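Long-range contacts in guanosine 5'-monophosphate Reductase (Trypanosoma brucei brucei, PDB 6LK4), which probably catalyses the NADPH-dependent deamination of GMP to IMP and binds GTP at its CBS domains, through which it is allosterically regulated: residues Asn53-Cys58 and His76-Ile81; Ala94-Ile99 and Arg226-Val231. One frame throughout, in Å; residues are numbered along the deposited sequence.

Coming from the N terminus, the chain leaves barrel strand 49-51 into the loop 53-58, runs through helix 60-69 and strand 72-75, and meets that loop again at 76-81. Contact 1 thus brings together the loops that follow the two strands of one beta-alpha-beta unit at the mouth of the TIM barrel. Helix 81-92 follows, and 94-99 then leads out of the barrel toward the CBS domains. The chain returns at 226-231, just before barrel strand 232-235, so contact 2 closes a much longer excursion and joins its outgoing and incoming connections beside GTP. The two contacts lie in series, neither nested nor crossed, with centres about 22 Å apart; helix 81-92 connects them along the chain.

Contact 1 of 2, residues Asn53-Cys58 and His76-Ile81; sequences NMDTVC and HRFCSI
N53 and H76 bring the two loops closest, with their CA atoms 4.2 Å apart. The loop 53-58 folds tightly on itself here, the backbone N of V57 and of C58 both bonding to M54 O, and it turns the backbone of D55 onto the imidazole of H76. D55 CA lies over one ring face, 3.6 Å from the centroid of the H76 ring and 19° off its normal, a CH-pi contact. D55 CB also approaches the ring, 3.6 Å from H76 CE1. These are the loops that follow the first two strands of a TIM barrel, strand 49-51 and strand 72-75. The ring of H76 is held at two points: ND1 accepts a bond from F78 N at 3.0 Å, close to the ring plane, and NE2 bonds to E59. C58 O meets the ring edge, 3.4 Å from H76 CD2. H76 CB lies 3.4 Å from N53 O; with CG between backbone N and carbonyl carbon (chi1 72°), the imidazole presents a face to D55. F78, centre of an inverse gamma turn, also nears N53 O with its CE1. N53 ND2 bonds to D259, a predicted NAD(+)-binding residue.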
# COMPACT_ATOMS: atom_id res chain seq x y z
N ASN A 53 6.19 -17.24 32.82
CA ASN A 53 4.91 -17.63 33.42
C ASN A 53 3.78 -16.74 32.89
O ASN A 53 3.12 -16.00 33.62
CB ASN A 53 4.98 -17.58 34.95
CG ASN A 53 5.54 -16.28 35.46
OD1 ASN A 53 6.62 -15.85 35.04
ND2 ASN A 53 4.82 -15.62 36.35
N MET A 54 3.57 -16.84 31.58
CA MET A 54 2.51 -16.14 30.88
C MET A 54 1.51 -17.16 30.35
O MET A 54 1.91 -18.22 29.85
CB MET A 54 3.07 -15.30 29.71
CG MET A 54 3.59 -13.91 30.10
SD MET A 54 4.73 -13.19 28.86
CE MET A 54 3.97 -13.65 27.30
N ASP A 55 0.22 -16.84 30.45
CA ASP A 55 -0.82 -17.74 29.96
C ASP A 55 -0.77 -17.93 28.45
O ASP A 55 -1.50 -18.77 27.92
CB ASP A 55 -2.21 -17.27 30.39
CG ASP A 55 -2.53 -15.84 29.95
OD1 ASP A 55 -1.74 -15.23 29.18
OD2 ASP A 55 -3.59 -15.31 30.37
N THR A 56 0.08 -17.18 27.75
CA THR A 56 0.34 -17.40 26.34
C THR A 56 1.62 -18.19 26.11
O THR A 56 1.97 -18.44 24.95
CB THR A 56 0.40 -16.06 25.60
OG1 THR A 56 1.40 -15.24 26.21
CG2 THR A 56 -0.95 -15.34 25.67
N VAL A 57 2.33 -18.58 27.16
CA VAL A 57 3.63 -19.21 26.93
C VAL A 57 3.72 -20.56 27.62
O VAL A 57 3.97 -21.58 26.96
CB VAL A 57 4.77 -18.29 27.38
CG1 VAL A 57 6.09 -19.02 27.26
CG2 VAL A 57 4.78 -17.01 26.53
N CYS A 58 3.57 -20.60 28.94
CA CYS A 58 4.02 -21.76 29.71
C CYS A 58 2.86 -22.45 30.40
O CYS A 58 2.42 -22.02 31.48
CB CYS A 58 5.08 -21.37 30.72
SG CYS A 58 5.67 -22.85 31.61
N HIS A 76 2.12 -20.56 34.89
CA HIS A 76 1.48 -19.31 35.25
C HIS A 76 0.31 -19.56 36.19
O HIS A 76 -0.22 -20.67 36.30
CB HIS A 76 0.99 -18.56 34.01
CG HIS A 76 -0.19 -19.20 33.37
ND1 HIS A 76 -1.48 -18.96 33.79
CD2 HIS A 76 -0.28 -20.09 32.35
CE1 HIS A 76 -2.32 -19.67 33.06
NE2 HIS A 76 -1.62 -20.37 32.18
N ARG A 77 -0.09 -18.50 36.89
CA ARG A 77 -1.09 -18.58 37.95
C ARG A 77 -2.42 -17.99 37.53
O ARG A 77 -3.27 -17.70 38.39
CB ARG A 77 -0.58 -17.86 39.19
CG ARG A 77 -0.55 -16.35 39.02
CD ARG A 77 0.44 -15.72 39.97
NE ARG A 77 0.53 -14.28 39.76
CZ ARG A 77 -0.29 -13.40 40.30
NH1 ARG A 77 -1.26 -13.81 41.11
NH2 ARG A 77 -0.13 -12.11 40.05
N PHE A 78 -2.64 -17.78 36.25
CA PHE A 78 -3.89 -17.20 35.81
C PHE A 78 -4.81 -18.32 35.45
O PHE A 78 -5.06 -18.59 34.31
CB PHE A 78 -3.66 -16.29 34.63
CG PHE A 78 -2.66 -15.24 34.91
CD1 PHE A 78 -1.44 -15.27 34.31
CD2 PHE A 78 -2.93 -14.23 35.78
CE1 PHE A 78 -0.50 -14.32 34.58
CE2 PHE A 78 -2.01 -13.27 36.05
CZ PHE A 78 -0.79 -13.31 35.45
N CYS A 79 -5.29 -18.95 36.48
CA CYS A 79 -6.13 -20.14 36.41
C CYS A 79 -6.43 -20.51 37.85
O CYS A 79 -5.92 -19.90 38.79
CB CYS A 79 -5.43 -21.28 35.67
SG CYS A 79 -3.79 -21.70 36.32
N SER A 80 -7.28 -21.53 38.03
CA SER A 80 -7.62 -21.95 39.38
C SER A 80 -6.48 -22.77 39.98
O SER A 80 -5.71 -23.42 39.26
CB SER A 80 -8.90 -22.79 39.38
OG SER A 80 -8.71 -24.02 38.68
N ILE A 81 -6.39 -22.74 41.31
CA ILE A 81 -5.42 -23.58 42.00
C ILE A 81 -5.48 -25.01 41.45
O ILE A 81 -4.46 -25.59 41.05
CB ILE A 81 -5.66 -23.54 43.51
CG1 ILE A 81 -5.58 -22.10 44.01
CG2 ILE A 81 -4.65 -24.40 44.22
CD1 ILE A 81 -5.60 -21.97 45.55

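Contact 2 of 2, residues Ala94-Ile99 and Arg226-Val231; sequences AQSFLI and RGRLLV. With GTP (guanosine-5'-triphosphate), chain B.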
# COMPACT_ATOMS: atom_id res chain seq x y z
N ALA A 94 5.28 -36.77 32.99
CA ALA A 94 5.76 -36.91 31.62
C ALA A 94 6.82 -38.00 31.50
O ALA A 94 6.79 -38.81 30.56
CB ALA A 94 6.31 -35.56 31.13
N GLN A 95 7.77 -38.03 32.43
CA GLN A 95 8.72 -39.12 32.54
C GLN A 95 9.11 -39.30 34.00
O GLN A 95 8.87 -38.43 34.84
CB GLN A 95 9.95 -38.86 31.66
CG GLN A 95 10.56 -37.52 31.87
CD GLN A 95 11.89 -37.41 31.17
OE1 GLN A 95 11.96 -36.97 30.02
NE2 GLN A 95 12.96 -37.81 31.85
N SER A 96 9.71 -40.45 34.29
CA SER A 96 10.18 -40.72 35.65
C SER A 96 11.14 -41.89 35.57
O SER A 96 11.34 -42.49 34.51
CB SER A 96 9.02 -41.02 36.59
OG SER A 96 9.49 -41.32 37.89
N PHE A 97 11.73 -42.24 36.70
CA PHE A 97 12.41 -43.53 36.78
C PHE A 97 11.44 -44.58 37.32
O PHE A 97 11.02 -45.48 36.60
CB PHE A 97 13.68 -43.43 37.62
CG PHE A 97 14.44 -44.69 37.66
CD1 PHE A 97 14.87 -45.27 36.47
CD2 PHE A 97 14.67 -45.35 38.85
CE1 PHE A 97 15.57 -46.47 36.47
CE2 PHE A 97 15.36 -46.55 38.85
CZ PHE A 97 15.82 -47.11 37.66
N LEU A 98 11.08 -44.47 38.59
CA LEU A 98 10.01 -45.29 39.15
C LEU A 98 8.70 -44.54 39.01
O LEU A 98 8.52 -43.48 39.62
CB LEU A 98 10.27 -45.61 40.62
CG LEU A 98 11.61 -46.27 40.93
CD1 LEU A 98 11.62 -46.76 42.35
CD2 LEU A 98 11.85 -47.40 39.98
N ILE A 99 7.79 -45.07 38.21
CA ILE A 99 6.46 -44.49 38.10
C ILE A 99 5.69 -44.87 39.35
O ILE A 99 5.42 -46.05 39.59
CB ILE A 99 5.73 -44.95 36.84
CG1 ILE A 99 6.58 -44.66 35.60
CG2 ILE A 99 4.37 -44.28 36.75
CD1 ILE A 99 6.21 -45.51 34.41
N ARG A 226 13.71 -37.83 41.47
CA ARG A 226 13.03 -39.03 41.07
C ARG A 226 13.07 -39.30 39.58
O ARG A 226 12.47 -40.23 39.12
CB ARG A 226 11.59 -38.95 41.52
CG ARG A 226 11.40 -39.17 42.99
CD ARG A 226 10.11 -38.58 43.47
NE ARG A 226 8.98 -39.24 42.86
CZ ARG A 226 7.73 -39.06 43.24
NH1 ARG A 226 7.45 -38.25 44.24
NH2 ARG A 226 6.76 -39.71 42.63
N GLY A 227 13.80 -38.49 38.85
CA GLY A 227 13.85 -38.62 37.41
C GLY A 227 12.76 -37.87 36.68
O GLY A 227 12.67 -37.97 35.45
N ARG A 228 11.96 -37.12 37.39
CA ARG A 228 10.91 -36.38 36.73
C ARG A 228 11.41 -35.04 36.24
O ARG A 228 12.39 -34.53 36.72
CB ARG A 228 9.72 -36.20 37.67
CG ARG A 228 9.26 -37.46 38.36
CD ARG A 228 8.10 -37.22 39.30
NE ARG A 228 8.41 -36.26 40.34
CZ ARG A 228 7.60 -35.94 41.32
NH1 ARG A 228 6.42 -36.49 41.41
NH2 ARG A 228 7.96 -35.07 42.22
N LEU A 229 10.73 -34.46 35.27
CA LEU A 229 11.11 -33.16 34.75
C LEU A 229 10.95 -32.07 35.81
O LEU A 229 9.95 -32.05 36.55
CB LEU A 229 10.29 -32.83 33.53
CG LEU A 229 10.50 -33.79 32.36
CD1 LEU A 229 9.51 -33.42 31.26
CD2 LEU A 229 11.93 -33.75 31.83
N LEU A 230 11.96 -31.21 35.93
CA LEU A 230 11.88 -30.02 36.77
C LEU A 230 10.80 -29.06 36.27
O LEU A 230 10.69 -28.81 35.07
CB LEU A 230 13.21 -29.27 36.75
CG LEU A 230 14.41 -29.72 37.56
CD1 LEU A 230 15.40 -28.57 37.64
CD2 LEU A 230 13.98 -30.15 38.91
N VAL A 231 10.05 -28.47 37.20
CA VAL A 231 9.06 -27.44 36.85
C VAL A 231 8.88 -26.50 38.04
O VAL A 231 8.99 -26.90 39.20
CB VAL A 231 7.71 -28.07 36.43
CG1 VAL A 231 7.00 -28.67 37.62
CG2 VAL A 231 6.82 -27.05 35.76
O3B GTP B . 5.46 -41.50 23.84
PB GTP B . 6.55 -42.21 24.79
O1B GTP B . 7.46 -41.17 25.42
O2B GTP B . 7.36 -43.23 24.00
O3A GTP B . 5.63 -42.93 25.90
PA GTP B . 5.29 -44.51 25.94
O1A GTP B . 6.13 -45.34 25.00
O2A GTP B . 3.82 -44.67 25.70
O5' GTP B . 5.67 -44.94 27.44
C5' GTP B . 4.98 -44.39 28.54
C4' GTP B . 5.64 -43.11 29.05
O4' GTP B . 4.66 -42.46 29.84
C3' GTP B . 6.84 -43.32 29.95
O3' GTP B . 7.74 -42.24 29.76
C2' GTP B . 6.27 -43.22 31.35
O2' GTP B . 7.15 -42.74 32.33
C1' GTP B . 5.10 -42.28 31.16
N9 GTP B . 4.07 -42.70 32.10
C8 GTP B . 3.53 -41.93 33.09
N7 GTP B . 2.64 -42.68 33.76
C5 GTP B . 2.61 -43.92 33.22
C6 GTP B . 1.88 -45.05 33.53
O6 GTP B . 1.08 -45.00 34.47
N1 GTP B . 2.05 -46.21 32.79
C2 GTP B . 2.95 -46.22 31.74
N2 GTP B . 3.13 -47.32 31.01
N3 GTP B . 3.67 -45.07 31.43
C4 GTP B . 3.51 -43.94 32.16
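This is an antiparallel meeting of two loop segments at the junction between the TIM barrel and the CBS domains: A94-I99 leads out after helix 81-92, and R226-V231 leads back to barrel strand 232-235. Their directions differ by 170°, and S96 lies nearest R228. One backbone bond joins them, F97 N to R226 O at 3.2 Å, with the donor in the carbonyl plane. Next to it, R228 CA makes a CA-H...O contact of 3.5 Å with Q95 O. G227, having no side chain, lets the backbones come close, its CA 4.3 Å from F97 N. A chi1 of 179° sets S96 OG beside its carbonyl carbon, where it donates to L98 O from above the carbonyl plane; it also comes within 3.4 Å of R226 O.

Beside the backbone bond the aliphatic part of Q95 packs on L229, the two side chains crossing at about a right angle with Q95 CG 3.8 Å from L229 CG, while A94 CB touches L229 CD1 at 3.9 Å. Helix 60-69 also packs against L229. The guanidinium groups of R226 and R228 lie face over face but offset; R226 pairs with E100 and R228 with D224, which probably offsets their like charge.

I99 CD1 approaches GTP O2' at 3.6 Å. The segment carrying pocket residues A94, Q95, S96 and I99 is thus held to the returning chain by one backbone bond, a CA-H...O contact and van der Waals packing.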